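Long-range contacts in AGR_L_2016p (Agrobacterium tumefaciens, PDB 2GVH), which probably hydrolyses the thioester bond of acyl-CoAs to release the free acid and CoA, as expected of a thioesterase with two hotdog regions in one chain: residues S234-T240 / T257-V263; H89-F93 / F191-R196; R57-I61 / V163-F167. All blocks are in the same frame, centred on the assembly; numbering follows the deposited sequence.

Contact 1: S234-T240 / T257-V263; sequences SSMSIQT and TGHFTMV
Two neighbouring strands of a five-stranded antiparallel hotdog sheet, 235-246 and 252-264, form a beta hairpin here, pairing Ser235 through Thr240 with Val263 back to Gly258. Three hydrogen-bonded pairs, Met236 with Met262, Ile238 with Phe260 and Thr240 with Gly258, each exchange two backbone bonds. All six are short and nearly straight: Ile238 N lies 2.9 Å from Phe260 O with 173° at the hydrogen. In the non-hydrogen-bonded pairs between them, CA-H groups fill in; His259 CA, for instance, approaches Ile238 O to 3.3 Å.

The two faces differ in character. Met236, Ile238, Phe260 and Met262 (selenomethionine at 236 and 262) turn to the face covered by helix 179-198, where Met236 touches Tyr197, Ile238 touches Ala194 and Phe260 rests on Met186 and Thr187. Across the strands, Ile238 swings its CD1 methyl (chi2 82°) toward its diagonal neighbour, bringing it 3.3 Å from Met262 CG.

Ser235, Ser237, Gln239, His259, Thr261 and Val263 occupy the other, partly exposed face. Gln239 and His259 run side by side in the same direction, amide and imidazole planes 79° apart, with Gln239 OE1 3.2 Å from His259 CE1. The ring's polar bond goes instead to Glu229 of strand 220-231, whose OE1 takes both His259 ND1 and Ser237 OG; this shared carboxylate oxygen ties three successive strands together. Thr261 CG2 packs 4.1 Å from Ser235 CB on the same face.

Back on the helix-covered face, Thr240 meets the Phe260 ring at its edge, near the ring plane, with OG1 3.6 Å from CE1.

Contact 2: H89-F93 / F191-R196; sequences HIVEF and FVAASR
Ile90 of strand 89-100 points its side chain at helix 179-198 and meets four of its residues, giving up more surface than any other residue of the contact. Its CG1 arm, set anti to the carbonyl carbon (chi1 -63°) and continued extended, carries CD1 to the helix surface. There the methyl lies 4.0 Å from Arg196 CG and 4.1 Å from Ser195 OG, a hydroxyl hydrogen-bonded to Lys200 O. The other branch, CG2, faces Val192 CG2 at 4.3 Å, while CG1 reaches the edge of the Phe191 ring, 4.5 Å from CE1.

Arg196 is second in buried surface. Its chain is extended from CG to NE and passes obliquely over Ile90, so the aliphatic part packs on the isoleucine and the charged end travels on to Glu92. Val192 CG1, one helical turn back, sits on one face of the guanidinium, toward its rim.

Glu92, two residues along the strand from Ile90, sends an extended side chain across that of Arg196 at about a right angle. Arg196 NH2 and Glu92 OE1 form a salt bridge of 3.2 Å, but its hydrogen bond is weak and bent (131°), with the carboxylate and guanidinium planes 50° apart. Glu92's stronger partner is Arg30, which binds OE2 in a salt bridge; each carboxylate oxygen has its own arginine.

The contact sets helix 179-198 against strand 89-100 near its neighbour 29-35: Ile32 of that strand touches Ile90, Glu92 and Arg196, Ile34 touches Phe191, and helix 49-67 packs on Phe93 farther along.

Contact 3: R57-I61 / V163-F167; sequences RVAFI and VEIVF
Arg57 of helix 49-67 reaches across to Ile165, Glu164 and Phe167. From a CB directed at strand 160-165, the chain leaves with CG anti to the backbone N (chi1 -155°), which lays CG 3.6 Å from Ile165 CD1. CD stays near that methyl and comes 3.3 Å from Glu164 OE1. A bend at chi3 turns one guanidinium face toward Phe167: CZ of the ring sits over the centre of that face, 3.6 Å from Arg57 CZ. NE and NH2 of Arg57 also neighbour Phe167 CZ, at 3.8 and 4.0 Å, NE lying at the ring edge in its plane. The two planes are 89° apart, so the phenylalanine offers its edge, not its pi face. At the tip, NH1 makes a salt bridge to Glu164 OE2 (2.7 Å) at the guanidinium edge. Both its hydrogen bonds are weak, that to OE2 short but strongly bent, that to OE1 long. Glu164 OE1 in turn accepts Ile165 N through its anti lone pair, which helps fix the carboxylate.

Ile61 lies alongside Ile165 and Val163, running the opposite way, with CD1 3.9 Å from Val163 CG2. Phe60 touches Ile165 CD1 and meets Phe178 of the second subunit edge-to-face. Val163 is backbone-bonded to Arg30, so the contact lies where edge strands 29-35 and 160-165 join the two sheets, the pairing of hotdog units characteristic of a double-hotdog thioesterase.

In the fold
Contact 1 has its centre about 19 Å from the centre of the chain and holds one hairpin together by backbone bonds, with a polar, partly exposed face and a helix-covered apolar one. Contacts 2 and 3 join segments about a hundred residues apart, each setting a helix against a strand of the other sheet through side chains. Contact 2 is buried, mostly aliphatic, with one salt bridge whose hydrogen bond is weak; contact 3, nearest the centre, partly buried and reaching the second subunit, combines an arginine-glutamate salt bridge and a ring edge over the guanidinium with an isoleucine-valine patch. Ala194 links contacts 1 and 2, Phe93 on Val58 contacts 2 and 3; 1 and 3 do not touch.

Contact 1: S234-T240 / T257-V263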
loop_
_atom_site.group_PDB
_atom_site.type_symbol
_atom_site.label_atom_id
_atom_site.label_comp_id
_atom_site.label_asym_id
_atom_site.label_seq_id
_atom_site.Cartn_x
_atom_site.Cartn_y
_atom_site.Cartn_z
ATOM N N SER B 234 0.143 22.918 26.254
ATOM C CA SER B 234 0.269 22.601 24.828
ATOM C C SER B 234 -0.108 21.167 24.403
ATOM O O SER B 234 -0.156 20.871 23.216
ATOM C CB SER B 234 1.661 22.979 24.316
ATOM O OG SER B 234 2.608 22.019 24.727
ATOM N N SER B 235 -0.376 20.285 25.354
ATOM C CA SER B 235 -0.665 18.894 25.016
ATOM C C SER B 235 -2.055 18.465 25.425
ATOM O O SER B 235 -2.681 19.095 26.273
ATOM C CB SER B 235 0.343 17.981 25.685
ATOM O OG SER B 235 0.261 18.130 27.077
HETATM N N MSE B 236 -2.544 17.387 24.817
HETATM C CA MSE B 236 -3.761 16.730 25.301
HETATM C C MSE B 236 -3.442 15.274 25.459
HETATM O O MSE B 236 -2.477 14.762 24.864
HETATM C CB MSE B 236 -4.923 16.829 24.308
HETATM C CG MSE B 236 -5.511 18.203 24.068
HETATM SE SE MSE B 236 -5.876 18.503 22.140
HETATM C CE MSE B 236 -4.128 18.626 21.556
ATOM N N SER B 237 -4.301 14.627 26.232
ATOM C CA SER B 237 -4.329 13.206 26.408
ATOM C C SER B 237 -5.640 12.613 25.871
ATOM O O SER B 237 -6.768 12.939 26.329
ATOM C CB SER B 237 -4.165 12.874 27.882
ATOM O OG SER B 237 -4.405 11.494 28.108
ATOM N N ILE B 238 -5.474 11.713 24.917
ATOM C CA ILE B 238 -6.571 11.184 24.163
ATOM C C ILE B 238 -6.704 9.742 24.533
ATOM O O ILE B 238 -5.703 9.042 24.588
ATOM C CB ILE B 238 -6.321 11.255 22.639
ATOM C CG1 ILE B 238 -6.310 12.706 22.145
ATOM C CG2 ILE B 238 -7.458 10.518 21.900
ATOM C CD1 ILE B 238 -5.014 13.405 22.343
ATOM N N GLN B 239 -7.937 9.323 24.840
ATOM C CA GLN B 239 -8.233 7.930 25.028
ATOM C C GLN B 239 -8.778 7.383 23.741
ATOM O O GLN B 239 -9.567 8.024 23.106
ATOM C CB GLN B 239 -9.270 7.722 26.127
ATOM C CG GLN B 239 -9.863 6.330 26.139
ATOM C CD GLN B 239 -10.713 6.092 27.360
ATOM O OE1 GLN B 239 -10.186 6.002 28.474
ATOM N NE2 GLN B 239 -12.040 5.994 27.172
ATOM N N THR B 240 -8.377 6.175 23.378
ATOM C CA THR B 240 -8.934 5.516 22.210
ATOM C C THR B 240 -9.325 4.129 22.591
ATOM O O THR B 240 -8.594 3.464 23.305
ATOM C CB THR B 240 -7.929 5.393 21.073
ATOM O OG1 THR B 240 -7.342 6.666 20.843
ATOM C CG2 THR B 240 -8.672 4.964 19.806
ATOM N N THR B 257 -7.676 -0.676 24.596
ATOM C CA THR B 257 -7.804 0.713 24.979
ATOM C C THR B 257 -6.410 1.321 25.068
ATOM O O THR B 257 -5.506 0.714 25.629
ATOM C CB THR B 257 -8.505 0.821 26.328
ATOM O OG1 THR B 257 -9.787 0.169 26.240
ATOM C CG2 THR B 257 -8.684 2.291 26.738
ATOM N N GLY B 258 -6.227 2.514 24.507
ATOM C CA GLY B 258 -4.939 3.175 24.519
ATOM C C GLY B 258 -5.076 4.609 24.960
ATOM O O GLY B 258 -6.136 5.225 24.810
ATOM N N HIS B 259 -4.013 5.153 25.514
ATOM C CA HIS B 259 -3.970 6.575 25.842
ATOM C C HIS B 259 -2.749 7.141 25.155
ATOM O O HIS B 259 -1.628 6.635 25.355
ATOM C CB HIS B 259 -3.893 6.779 27.348
ATOM C CG HIS B 259 -5.066 6.207 28.076
ATOM N ND1 HIS B 259 -6.134 6.980 28.497
ATOM C CD2 HIS B 259 -5.368 4.928 28.404
ATOM C CE1 HIS B 259 -7.026 6.199 29.078
ATOM N NE2 HIS B 259 -6.590 4.951 29.032
ATOM N N PHE B 260 -2.978 8.172 24.339
ATOM C CA PHE B 260 -1.913 8.850 23.612
ATOM C C PHE B 260 -1.779 10.306 24.036
ATOM O O PHE B 260 -2.760 11.002 24.334
ATOM C CB PHE B 260 -2.167 8.758 22.109
ATOM C CG PHE B 260 -2.427 7.354 21.626
ATOM C CD1 PHE B 260 -3.721 6.831 21.612
ATOM C CD2 PHE B 260 -1.373 6.560 21.171
ATOM C CE1 PHE B 260 -3.964 5.536 21.161
ATOM C CE2 PHE B 260 -1.587 5.244 20.714
ATOM C CZ PHE B 260 -2.919 4.737 20.730
ATOM N N THR B 261 -0.539 10.775 24.070
ATOM C CA THR B 261 -0.339 12.182 24.343
ATOM C C THR B 261 0.008 12.865 23.038
ATOM O O THR B 261 0.906 12.425 22.324
ATOM C CB THR B 261 0.679 12.397 25.454
ATOM O OG1 THR B 261 0.148 11.829 26.647
ATOM C CG2 THR B 261 0.943 13.887 25.707
HETATM N N MSE B 262 -0.743 13.918 22.723
HETATM C CA MSE B 262 -0.558 14.665 21.474
HETATM C C MSE B 262 -0.106 16.085 21.772
HETATM O O MSE B 262 -0.541 16.675 22.730
HETATM C CB MSE B 262 -1.878 14.701 20.705
HETATM C CG MSE B 262 -2.413 13.317 20.268
HETATM SE SE MSE B 262 -1.370 12.433 18.762
HETATM C CE MSE B 262 -1.339 13.621 17.485
ATOM N N VAL B 263 0.773 16.643 20.962
ATOM C CA VAL B 263 1.206 18.010 21.218
ATOM C C VAL B 263 0.818 18.898 20.051
ATOM O O VAL B 263 1.017 18.518 18.900
ATOM C CB VAL B 263 2.710 18.070 21.481
ATOM C CG1 VAL B 263 3.204 19.517 21.524
ATOM C CG2 VAL B 263 3.043 17.374 22.801
#

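Contact 2: H89-F93 / F191-R196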
loop_
_atom_site.group_PDB
_atom_site.type_symbol
_atom_site.label_atom_id
_atom_site.label_comp_id
_atom_site.label_asym_id
_atom_site.label_seq_id
_atom_site.Cartn_x
_atom_site.Cartn_y
_atom_site.Cartn_z
ATOM N N HIS B 89 -5.838 18.502 5.246
ATOM C CA HIS B 89 -7.237 18.264 5.604
ATOM C C HIS B 89 -7.507 16.966 6.406
ATOM O O HIS B 89 -6.965 15.903 6.129
ATOM C CB HIS B 89 -8.098 18.212 4.323
ATOM C CG HIS B 89 -8.177 19.510 3.584
ATOM N ND1 HIS B 89 -7.222 19.909 2.667
ATOM C CD2 HIS B 89 -9.092 20.507 3.635
ATOM C CE1 HIS B 89 -7.551 21.094 2.182
ATOM N NE2 HIS B 89 -8.681 21.475 2.753
ATOM N N ILE B 90 -8.386 17.026 7.384
ATOM C CA ILE B 90 -8.999 15.785 7.822
ATOM C C ILE B 90 -10.243 15.545 6.992
ATOM O O ILE B 90 -11.124 16.402 6.947
ATOM C CB ILE B 90 -9.419 15.768 9.276
ATOM C CG1 ILE B 90 -8.220 15.906 10.180
ATOM C CG2 ILE B 90 -10.054 14.451 9.567
ATOM C CD1 ILE B 90 -8.593 16.226 11.628
ATOM N N VAL B 91 -10.323 14.381 6.357
ATOM C CA VAL B 91 -11.403 14.116 5.395
ATOM C C VAL B 91 -12.315 13.026 5.877
ATOM O O VAL B 91 -11.873 11.912 6.142
ATOM C CB VAL B 91 -10.831 13.800 3.983
ATOM C CG1 VAL B 91 -11.897 13.812 2.967
ATOM C CG2 VAL B 91 -9.883 14.895 3.623
ATOM N N GLU B 92 -13.581 13.339 6.006
ATOM C CA GLU B 92 -14.515 12.387 6.567
ATOM C C GLU B 92 -15.491 11.884 5.544
ATOM O O GLU B 92 -16.143 12.663 4.889
ATOM C CB GLU B 92 -15.286 13.012 7.719
ATOM C CG GLU B 92 -16.027 11.988 8.556
ATOM C CD GLU B 92 -16.863 12.580 9.684
ATOM O OE1 GLU B 92 -16.826 13.794 9.912
ATOM O OE2 GLU B 92 -17.601 11.822 10.343
ATOM N N PHE B 93 -15.609 10.569 5.429
ATOM C CA PHE B 93 -16.566 9.962 4.532
ATOM C C PHE B 93 -17.690 9.324 5.354
ATOM O O PHE B 93 -17.450 8.423 6.158
ATOM C CB PHE B 93 -15.871 8.928 3.666
ATOM C CG PHE B 93 -14.718 9.484 2.867
ATOM C CD1 PHE B 93 -13.504 9.756 3.470
ATOM C CD2 PHE B 93 -14.847 9.716 1.514
ATOM C CE1 PHE B 93 -12.440 10.271 2.747
ATOM C CE2 PHE B 93 -13.804 10.226 0.780
ATOM C CZ PHE B 93 -12.575 10.504 1.393
ATOM N N PHE B 191 -4.928 11.291 16.568
ATOM C CA PHE B 191 -4.575 12.479 15.824
ATOM C C PHE B 191 -5.816 13.255 15.418
ATOM O O PHE B 191 -5.868 14.451 15.564
ATOM C CB PHE B 191 -3.774 12.097 14.591
ATOM C CG PHE B 191 -3.504 13.247 13.709
ATOM C CD1 PHE B 191 -4.506 13.750 12.876
ATOM C CD2 PHE B 191 -2.286 13.885 13.744
ATOM C CE1 PHE B 191 -4.292 14.855 12.078
ATOM C CE2 PHE B 191 -2.059 14.982 12.933
ATOM C CZ PHE B 191 -3.061 15.471 12.104
ATOM N N VAL B 192 -6.838 12.559 14.928
ATOM C CA VAL B 192 -8.070 13.200 14.504
ATOM C C VAL B 192 -8.707 13.971 15.667
ATOM O O VAL B 192 -8.825 15.185 15.596
ATOM C CB VAL B 192 -9.055 12.158 13.899
ATOM C CG1 VAL B 192 -10.523 12.700 13.818
ATOM C CG2 VAL B 192 -8.553 11.671 12.548
ATOM N N ALA B 193 -9.100 13.285 16.733
ATOM C CA ALA B 193 -9.677 13.933 17.933
ATOM C C ALA B 193 -8.865 15.084 18.524
ATOM O O ALA B 193 -9.420 16.157 18.764
ATOM C CB ALA B 193 -9.949 12.905 19.026
ATOM N N ALA B 194 -7.574 14.873 18.788
ATOM C CA ALA B 194 -6.676 15.989 19.202
ATOM C C ALA B 194 -6.753 17.194 18.294
ATOM O O ALA B 194 -6.980 18.312 18.743
ATOM C CB ALA B 194 -5.182 15.531 19.278
ATOM N N SER B 195 -6.576 16.951 17.005
ATOM C CA SER B 195 -6.416 18.041 16.036
ATOM C C SER B 195 -7.695 18.797 15.882
ATOM O O SER B 195 -7.706 20.015 15.836
ATOM C CB SER B 195 -5.968 17.500 14.688
ATOM O OG SER B 195 -5.988 18.538 13.746
ATOM N N ARG B 196 -8.784 18.060 15.808
ATOM C CA ARG B 196 -10.127 18.674 15.841
ATOM C C ARG B 196 -10.303 19.553 17.054
ATOM O O ARG B 196 -10.797 20.652 16.933
ATOM C CB ARG B 196 -11.241 17.619 15.758
ATOM C CG ARG B 196 -11.459 17.127 14.327
ATOM C CD ARG B 196 -12.548 16.097 14.251
ATOM N NE ARG B 196 -12.904 15.713 12.884
ATOM C CZ ARG B 196 -13.785 14.757 12.598
ATOM N NH1 ARG B 196 -14.388 14.081 13.573
ATOM N NH2 ARG B 196 -14.084 14.468 11.340
#

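Contact 3: R57-I61 / V163-F167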
loop_
_atom_site.group_PDB
_atom_site.type_symbol
_atom_site.label_atom_id
_atom_site.label_comp_id
_atom_site.label_asym_id
_atom_site.label_seq_id
_atom_site.Cartn_x
_atom_site.Cartn_y
_atom_site.Cartn_z
ATOM N N ARG B 57 -15.745 2.643 -0.610
ATOM C CA ARG B 57 -15.430 1.748 0.544
ATOM C C ARG B 57 -16.420 1.931 1.718
ATOM O O ARG B 57 -16.958 0.957 2.258
ATOM C CB ARG B 57 -13.996 1.889 1.006
ATOM C CG ARG B 57 -13.432 0.635 1.731
ATOM C CD ARG B 57 -12.076 0.919 2.414
ATOM N NE ARG B 57 -11.118 1.323 1.422
ATOM C CZ ARG B 57 -10.094 2.140 1.632
ATOM N NH1 ARG B 57 -9.857 2.672 2.823
ATOM N NH2 ARG B 57 -9.295 2.434 0.621
ATOM N N VAL B 58 -16.709 3.167 2.094
ATOM C CA VAL B 58 -17.553 3.356 3.261
ATOM C C VAL B 58 -19.011 3.032 2.924
ATOM O O VAL B 58 -19.807 2.656 3.793
ATOM C CB VAL B 58 -17.384 4.763 3.850
ATOM C CG1 VAL B 58 -17.551 5.848 2.758
ATOM C CG2 VAL B 58 -18.303 4.975 5.031
ATOM N N ALA B 59 -19.352 3.159 1.652
ATOM C CA ALA B 59 -20.637 2.723 1.174
ATOM C C ALA B 59 -20.779 1.235 1.378
ATOM O O ALA B 59 -21.773 0.763 1.961
ATOM C CB ALA B 59 -20.788 3.058 -0.249
ATOM N N PHE B 60 -19.773 0.516 0.894
ATOM C CA PHE B 60 -19.664 -0.915 1.025
ATOM C C PHE B 60 -19.864 -1.383 2.474
ATOM O O PHE B 60 -20.795 -2.192 2.766
ATOM C CB PHE B 60 -18.329 -1.392 0.452
ATOM C CG PHE B 60 -18.011 -2.818 0.767
ATOM C CD1 PHE B 60 -18.547 -3.845 0.015
ATOM C CD2 PHE B 60 -17.175 -3.137 1.820
ATOM C CE1 PHE B 60 -18.258 -5.172 0.301
ATOM C CE2 PHE B 60 -16.882 -4.468 2.118
ATOM C CZ PHE B 60 -17.414 -5.480 1.351
ATOM N N ILE B 61 -19.033 -0.846 3.369
ATOM C CA ILE B 61 -19.133 -1.142 4.802
ATOM C C ILE B 61 -20.572 -0.901 5.304
ATOM O O ILE B 61 -21.140 -1.750 5.998
ATOM C CB ILE B 61 -18.155 -0.298 5.604
ATOM C CG1 ILE B 61 -16.693 -0.595 5.189
ATOM C CG2 ILE B 61 -18.348 -0.511 7.092
ATOM C CD1 ILE B 61 -15.666 0.360 5.825
ATOM N N VAL B 163 -14.449 3.879 11.345
ATOM C CA VAL B 163 -14.156 2.494 10.937
ATOM C C VAL B 163 -13.173 2.434 9.762
ATOM O O VAL B 163 -12.897 3.422 9.118
ATOM C CB VAL B 163 -15.427 1.685 10.577
ATOM C CG1 VAL B 163 -16.494 1.823 11.623
ATOM C CG2 VAL B 163 -15.952 2.133 9.267
ATOM N N GLU B 164 -12.657 1.249 9.505
ATOM C CA GLU B 164 -11.805 0.982 8.357
ATOM C C GLU B 164 -11.838 -0.529 8.198
ATOM O O GLU B 164 -12.142 -1.259 9.154
ATOM C CB GLU B 164 -10.365 1.467 8.595
ATOM C CG GLU B 164 -9.411 1.352 7.374
ATOM C CD GLU B 164 -10.043 1.746 6.026
ATOM O OE1 GLU B 164 -10.799 0.935 5.447
ATOM O OE2 GLU B 164 -9.773 2.863 5.548
ATOM N N ILE B 165 -11.536 -1.005 7.002
ATOM C CA ILE B 165 -11.457 -2.440 6.788
ATOM C C ILE B 165 -10.050 -2.880 7.084
ATOM O O ILE B 165 -9.130 -2.072 6.994
ATOM C CB ILE B 165 -11.807 -2.778 5.363
ATOM C CG1 ILE B 165 -13.306 -2.652 5.192
ATOM C CG2 ILE B 165 -11.407 -4.204 5.021
ATOM C CD1 ILE B 165 -13.690 -2.353 3.794
ATOM N N VAL B 166 -9.894 -4.139 7.476
ATOM C CA VAL B 166 -8.598 -4.772 7.670
ATOM C C VAL B 166 -8.092 -5.313 6.320
ATOM O O VAL B 166 -8.724 -6.163 5.696
ATOM C CB VAL B 166 -8.664 -5.898 8.755
ATOM C CG1 VAL B 166 -7.320 -6.638 8.907
ATOM C CG2 VAL B 166 -9.050 -5.337 10.103
ATOM N N PHE B 167 -6.965 -4.796 5.854
ATOM C CA PHE B 167 -6.449 -5.174 4.530
ATOM C C PHE B 167 -5.469 -6.325 4.663
ATOM O O PHE B 167 -4.789 -6.443 5.685
ATOM C CB PHE B 167 -5.726 -3.997 3.866
ATOM C CG PHE B 167 -6.623 -2.849 3.511
ATOM C CD1 PHE B 167 -7.545 -2.947 2.456
ATOM C CD2 PHE B 167 -6.557 -1.661 4.243
ATOM C CE1 PHE B 167 -8.377 -1.872 2.128
ATOM C CE2 PHE B 167 -7.385 -0.589 3.940
ATOM C CZ PHE B 167 -8.296 -0.688 2.869
#